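Local coordinates for DNA mismatch repair protein MutL (Aquifex aeolicus VF5, PDB 6LZJ) that probably binds and hydrolyses ATP through a GHKL-type ATPase domain to drive steps of DNA mismatch repair, at residues Thr33-Glu38 with Ile47-Asn52. Residues are numbered along the deposited sequence; the frame is centred on the assembly and turned at random.
Sequences TKVEVE and IRVKDN. With ACP (phosphomethylphosphonic acid adenylate ester), chain C.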
ATOM      1  N   THR A  33       8.688   9.675   2.117  1.00 22.12           N
ATOM      2  CA  THR A  33       8.071   9.881   3.429  1.00 22.65           C
ATOM      3  C   THR A  33       6.625  10.336   3.328  1.00 21.55           C
ATOM      4  O   THR A  33       5.937  10.472   4.350  1.00 24.17           O
ATOM      5  CB  THR A  33       8.855  10.895   4.256  1.00 27.61           C
ATOM      6  OG1 THR A  33       8.949  12.132   3.558  1.00 25.93           O
ATOM      7  CG2 THR A  33      10.256  10.376   4.521  1.00 28.51           C
ATOM      8  N   LYS A  34       6.157  10.585   2.129  1.00 20.63           N
ATOM      9  CA  LYS A  34       4.773  10.957   1.923  1.00 20.48           C
ATOM     10  C   LYS A  34       4.343  10.298   0.634  1.00 18.29           C
ATOM     11  O   LYS A  34       4.998  10.478  -0.404  1.00 20.01           O
ATOM     12  CB  LYS A  34       4.633  12.486   1.837  1.00 23.23           C
ATOM     13  CG  LYS A  34       4.945  13.227   3.154  1.00 30.34           C
ATOM     14  CD  LYS A  34       4.799  14.740   2.937  1.00 40.40           C
ATOM     15  CE  LYS A  34       5.008  15.540   4.230  1.00 45.63           C
ATOM     16  NZ  LYS A  34       4.462  16.919   4.100  1.00 48.54           N
ATOM     17  N   VAL A  35       3.241   9.556   0.705  1.00 18.83           N
ATOM     18  CA  VAL A  35       2.672   8.812  -0.403  1.00 19.30           C
ATOM     19  C   VAL A  35       1.210   9.216  -0.510  1.00 19.65           C
ATOM     20  O   VAL A  35       0.455   9.084   0.457  1.00 22.18           O
ATOM     21  CB  VAL A  35       2.774   7.286  -0.177  1.00 17.47           C
ATOM     22  CG1 VAL A  35       2.069   6.531  -1.319  1.00 20.99           C
ATOM     23  CG2 VAL A  35       4.239   6.840  -0.148  1.00 18.84           C
ATOM     24  N   GLU A  36       0.815   9.708  -1.669  1.00 19.89           N
ATOM     25  CA  GLU A  36      -0.545  10.178  -1.906  1.00 19.69           C
ATOM     26  C   GLU A  36      -1.161   9.285  -2.977  1.00 18.11           C
ATOM     27  O   GLU A  36      -0.605   9.133  -4.067  1.00 19.97           O
ATOM     28  CB  GLU A  36      -0.509  11.647  -2.335  1.00 21.79           C
ATOM     29  CG  GLU A  36      -1.881  12.247  -2.604  1.00 27.44           C
ATOM     30  CD  GLU A  36      -1.747  13.678  -3.110  1.00 32.24           C
ATOM     31  OE1 GLU A  36      -1.290  14.541  -2.326  1.00 35.60           O
ATOM     32  OE2 GLU A  36      -2.048  13.916  -4.294  1.00 34.01           O
ATOM     33  N   VAL A  37      -2.300   8.648  -2.664  1.00 17.47           N
ATOM     34  CA  VAL A  37      -2.975   7.792  -3.621  1.00 17.31           C
ATOM     35  C   VAL A  37      -4.340   8.365  -3.935  1.00 16.95           C
ATOM     36  O   VAL A  37      -5.036   8.849  -3.033  1.00 22.28           O
ATOM     37  CB  VAL A  37      -3.151   6.367  -3.066  1.00 17.35           C
ATOM     38  CG1 VAL A  37      -3.829   5.523  -4.090  1.00 20.37           C
ATOM     39  CG2 VAL A  37      -1.802   5.819  -2.745  1.00 19.67           C
ATOM     40  N   GLU A  38      -4.702   8.345  -5.215  1.00 20.35           N
ATOM     41  CA  GLU A  38      -6.019   8.823  -5.629  1.00 19.46           C
ATOM     42  C   GLU A  38      -6.639   7.785  -6.548  1.00 19.84           C
ATOM     43  O   GLU A  38      -5.976   7.294  -7.459  1.00 22.51           O
ATOM     44  CB  GLU A  38      -5.950  10.159  -6.368  1.00 25.93           C
ATOM     45  CG  GLU A  38      -7.329  10.499  -6.861  1.00 25.15           C
ATOM     46  CD  GLU A  38      -7.419  11.863  -7.521  1.00 32.98           C
ATOM     47  OE1 GLU A  38      -6.374  12.536  -7.675  1.00 34.96           O
ATOM     48  OE2 GLU A  38      -8.559  12.249  -7.871  1.00 34.49           O
ATOM     49  N   ILE A  47      -5.983   5.657 -11.481  1.00 19.75           N
ATOM     50  CA  ILE A  47      -5.174   5.393 -10.307  1.00 21.12           C
ATOM     51  C   ILE A  47      -4.005   6.351 -10.384  1.00 19.58           C
ATOM     52  O   ILE A  47      -3.257   6.318 -11.369  1.00 22.39           O
ATOM     53  CB  ILE A  47      -4.656   3.944 -10.303  1.00 19.05           C
ATOM     54  CG1 ILE A  47      -5.815   2.920 -10.355  1.00 22.17           C
ATOM     55  CG2 ILE A  47      -3.675   3.690  -9.133  1.00 17.56           C
ATOM     56  CD1 ILE A  47      -5.322   1.588 -10.943  1.00 19.84           C
ATOM     57  N   ARG A  48      -3.836   7.195  -9.365  1.00 20.37           N
ATOM     58  CA  ARG A  48      -2.677   8.075  -9.288  1.00 20.60           C
ATOM     59  C   ARG A  48      -1.917   7.830  -7.987  1.00 18.74           C
ATOM     60  O   ARG A  48      -2.521   7.809  -6.899  1.00 20.62           O
ATOM     61  CB  ARG A  48      -3.106   9.553  -9.428  1.00 20.71           C
ATOM     62  CG  ARG A  48      -1.950  10.536  -9.428  1.00 25.20           C
ATOM     63  CD  ARG A  48      -2.405  11.985  -9.583  1.00 32.06           C
ATOM     64  NE  ARG A  48      -3.460  12.318  -8.623  1.00 32.79           N
ATOM     65  CZ  ARG A  48      -3.229  12.793  -7.402  1.00 30.57           C
ATOM     66  NH1 ARG A  48      -1.983  13.004  -6.999  1.00 25.57           N
ATOM     67  NH2 ARG A  48      -4.236  13.057  -6.582  1.00 30.67           N
ATOM     68  N   VAL A  49      -0.593   7.687  -8.087  1.00 18.71           N
ATOM     69  CA  VAL A  49       0.263   7.595  -6.913  1.00 16.66           C
ATOM     70  C   VAL A  49       1.399   8.601  -6.995  1.00 18.62           C
ATOM     71  O   VAL A  49       2.194   8.592  -7.952  1.00 17.96           O
ATOM     72  CB  VAL A  49       0.824   6.179  -6.723  1.00 19.17           C
ATOM     73  CG1 VAL A  49       1.853   6.158  -5.537  1.00 21.43           C
ATOM     74  CG2 VAL A  49      -0.319   5.247  -6.487  1.00 21.79           C
ATOM     75  N   LYS A  50       1.499   9.432  -5.964  1.00 18.62           N
ATOM     76  CA  LYS A  50       2.454  10.528  -5.914  1.00 19.39           C
ATOM     77  C   LYS A  50       3.293  10.382  -4.678  1.00 20.30           C
ATOM     78  O   LYS A  50       2.785  10.121  -3.575  1.00 18.38           O
ATOM     79  CB  LYS A  50       1.756  11.876  -5.885  1.00 18.15           C
ATOM     80  CG  LYS A  50       2.676  13.089  -5.735  1.00 23.74           C
ATOM     81  CD  LYS A  50       1.729  14.269  -5.519  1.00 22.27           C
ATOM     82  CE  LYS A  50       2.395  15.671  -5.600  1.00 26.76           C
ATOM     83  NZ  LYS A  50       3.068  15.969  -4.314  1.00 34.91           N
ATOM     84  N   ASP A  51       4.577  10.568  -4.862  1.00 15.56           N
ATOM     85  CA  ASP A  51       5.461  10.437  -3.729  1.00 16.87           C
ATOM     86  C   ASP A  51       6.500  11.533  -3.761  1.00 17.62           C
ATOM     87  O   ASP A  51       6.742  12.211  -4.781  1.00 17.67           O
ATOM     88  CB  ASP A  51       6.123   9.012  -3.667  1.00 16.49           C
ATOM     89  CG  ASP A  51       7.106   8.763  -4.782  1.00 20.33           C
ATOM     90  OD1 ASP A  51       8.082   9.539  -4.886  1.00 23.74           O
ATOM     91  OD2 ASP A  51       6.916   7.797  -5.533  1.00 19.88           O
ATOM     92  N   ASN A  52       7.126  11.705  -2.599  1.00 21.08           N
ATOM     93  CA  ASN A  52       8.223  12.647  -2.417  1.00 24.75           C
ATOM     94  C   ASN A  52       9.583  11.965  -2.313  1.00 22.50           C
ATOM     95  O   ASN A  52      10.453  12.478  -1.609  1.00 20.42           O
ATOM     96  CB  ASN A  52       7.964  13.577  -1.233  1.00 24.41           C
ATOM     97  CG  ASN A  52       7.968  12.852   0.067  1.00 20.89           C
ATOM     98  OD1 ASN A  52       7.934  11.629   0.094  1.00 23.35           O
ATOM     99  ND2 ASN A  52       8.038  13.603   1.166  1.00 24.19           N
TER
HETATM  100  PG  ACP C 402       9.550  -5.259  -8.787  1.00 49.16           P
HETATM  101  O1G ACP C 402       8.595  -4.119  -8.763  1.00 47.42           O
HETATM  102  O2G ACP C 402       9.066  -6.358  -9.868  1.00 48.15           O
HETATM  103  O3G ACP C 402       9.813  -5.904  -7.322  1.00 52.58           O
HETATM  104  PB  ACP C 402      11.144  -2.937  -9.672  1.00 28.68           P
HETATM  105  O1B ACP C 402      10.645  -2.141  -8.544  1.00 24.48           O
HETATM  106  O2B ACP C 402      12.731  -2.704  -9.821  1.00 32.04           O
HETATM  107  C3B ACP C 402      11.158  -4.702  -9.355  1.00 34.50           C
HETATM  108  PA  ACP C 402       9.390  -1.572 -11.426  1.00 26.57           P
HETATM  109  O1A ACP C 402       8.385  -1.622 -10.289  1.00 26.78           O
HETATM  110  O2A ACP C 402       8.880  -1.863 -12.807  1.00 24.82           O
HETATM  111  O3A ACP C 402      10.532  -2.685 -11.125  1.00 27.56           O
HETATM  112  O5' ACP C 402      10.183  -0.181 -11.336  1.00 28.56           O
HETATM  113  C5' ACP C 402      11.325  -0.132 -12.187  1.00 31.07           C
HETATM  114  C4' ACP C 402      12.307   0.887 -11.650  1.00 29.84           C
HETATM  115  O4' ACP C 402      11.717   2.186 -11.724  1.00 24.74           O
HETATM  116  C3' ACP C 402      12.662   0.724 -10.191  1.00 32.14           C
HETATM  117  O3' ACP C 402      13.741  -0.205 -10.012  1.00 36.68           O
HETATM  118  C2' ACP C 402      13.070   2.110  -9.797  1.00 26.20           C
HETATM  119  O2' ACP C 402      14.453   2.296 -10.196  1.00 28.92           O
HETATM  120  C1' ACP C 402      12.258   3.009 -10.718  1.00 22.78           C
HETATM  121  N9  ACP C 402      11.079   3.556 -10.007  1.00 23.16           N
HETATM  122  C8  ACP C 402       9.810   3.189 -10.250  1.00 23.46           C
HETATM  123  N7  ACP C 402       8.968   3.893  -9.474  1.00 20.59           N
HETATM  124  C5  ACP C 402       9.713   4.743  -8.761  1.00 18.96           C
HETATM  125  C6  ACP C 402       9.446   5.800  -7.776  1.00 19.83           C
HETATM  126  N6  ACP C 402       8.159   6.052  -7.370  1.00 25.27           N
HETATM  127  N1  ACP C 402      10.490   6.459  -7.272  1.00 23.24           N
HETATM  128  C2  ACP C 402      11.759   6.217  -7.676  1.00 23.64           C
HETATM  129  N3  ACP C 402      12.101   5.272  -8.551  1.00 23.06           N
HETATM  130  C4  ACP C 402      11.110   4.532  -9.137  1.00 19.93           C
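R48 reaches across from strand 47-51 to E38, its direct partner on antiparallel strand 34-38, and to E36, two residues back, so that its guanidinium lies between them. With CG anti to the backbone N (chi1 -177°), its chain rises off the sheet: CB lies 4.1 Å from the carbonyl O of E38, and a turn about the CG-CD bond (chi3 51°) swings the guanidinium over. There NE makes a weak bond to OE1 of E38, NH1 meets OE2 of E36 at 2.9 Å, and NH2 serves both glutamates, modelled doubtfully close to OE1 of E38. The E36 carboxylate stands nearly upright to the guanidinium plane (83°), which rules out a flat pairing through both oxygens; OE2 alone takes NH1 and NH2, on its anti side. A flat cation with several N-H donors along its edge suits this place between acids, whose charges it would probably offset in part. On the other face, V37 and V49, compact and beta-branched, lie side by side, buried.

Backbone bonds join E36 to K50 and E38 to R48, a longer one runs from N of N52 to O of K34, and the N52 amide, acceptor and donor together, adds three more: OD1 accepts from backbone N of T33 and of K34, while ND2 donates to OG1 of T33. An alanine here would lose all three, and is likely to leave the start of strand 34-38 freer to shift.

On the valine face, OD2 of D51 accepts a hydrogen bond from adenine N6 of the ATP analogue (2.8 Å), the recognition characteristic of GHKL ATPases; S27 also bonds to OD2. The hairpin lies mid-sheet between strands 134-140, whose E136 also pairs with R48, and 178-183, while helix 16-29 covers I47 and V49.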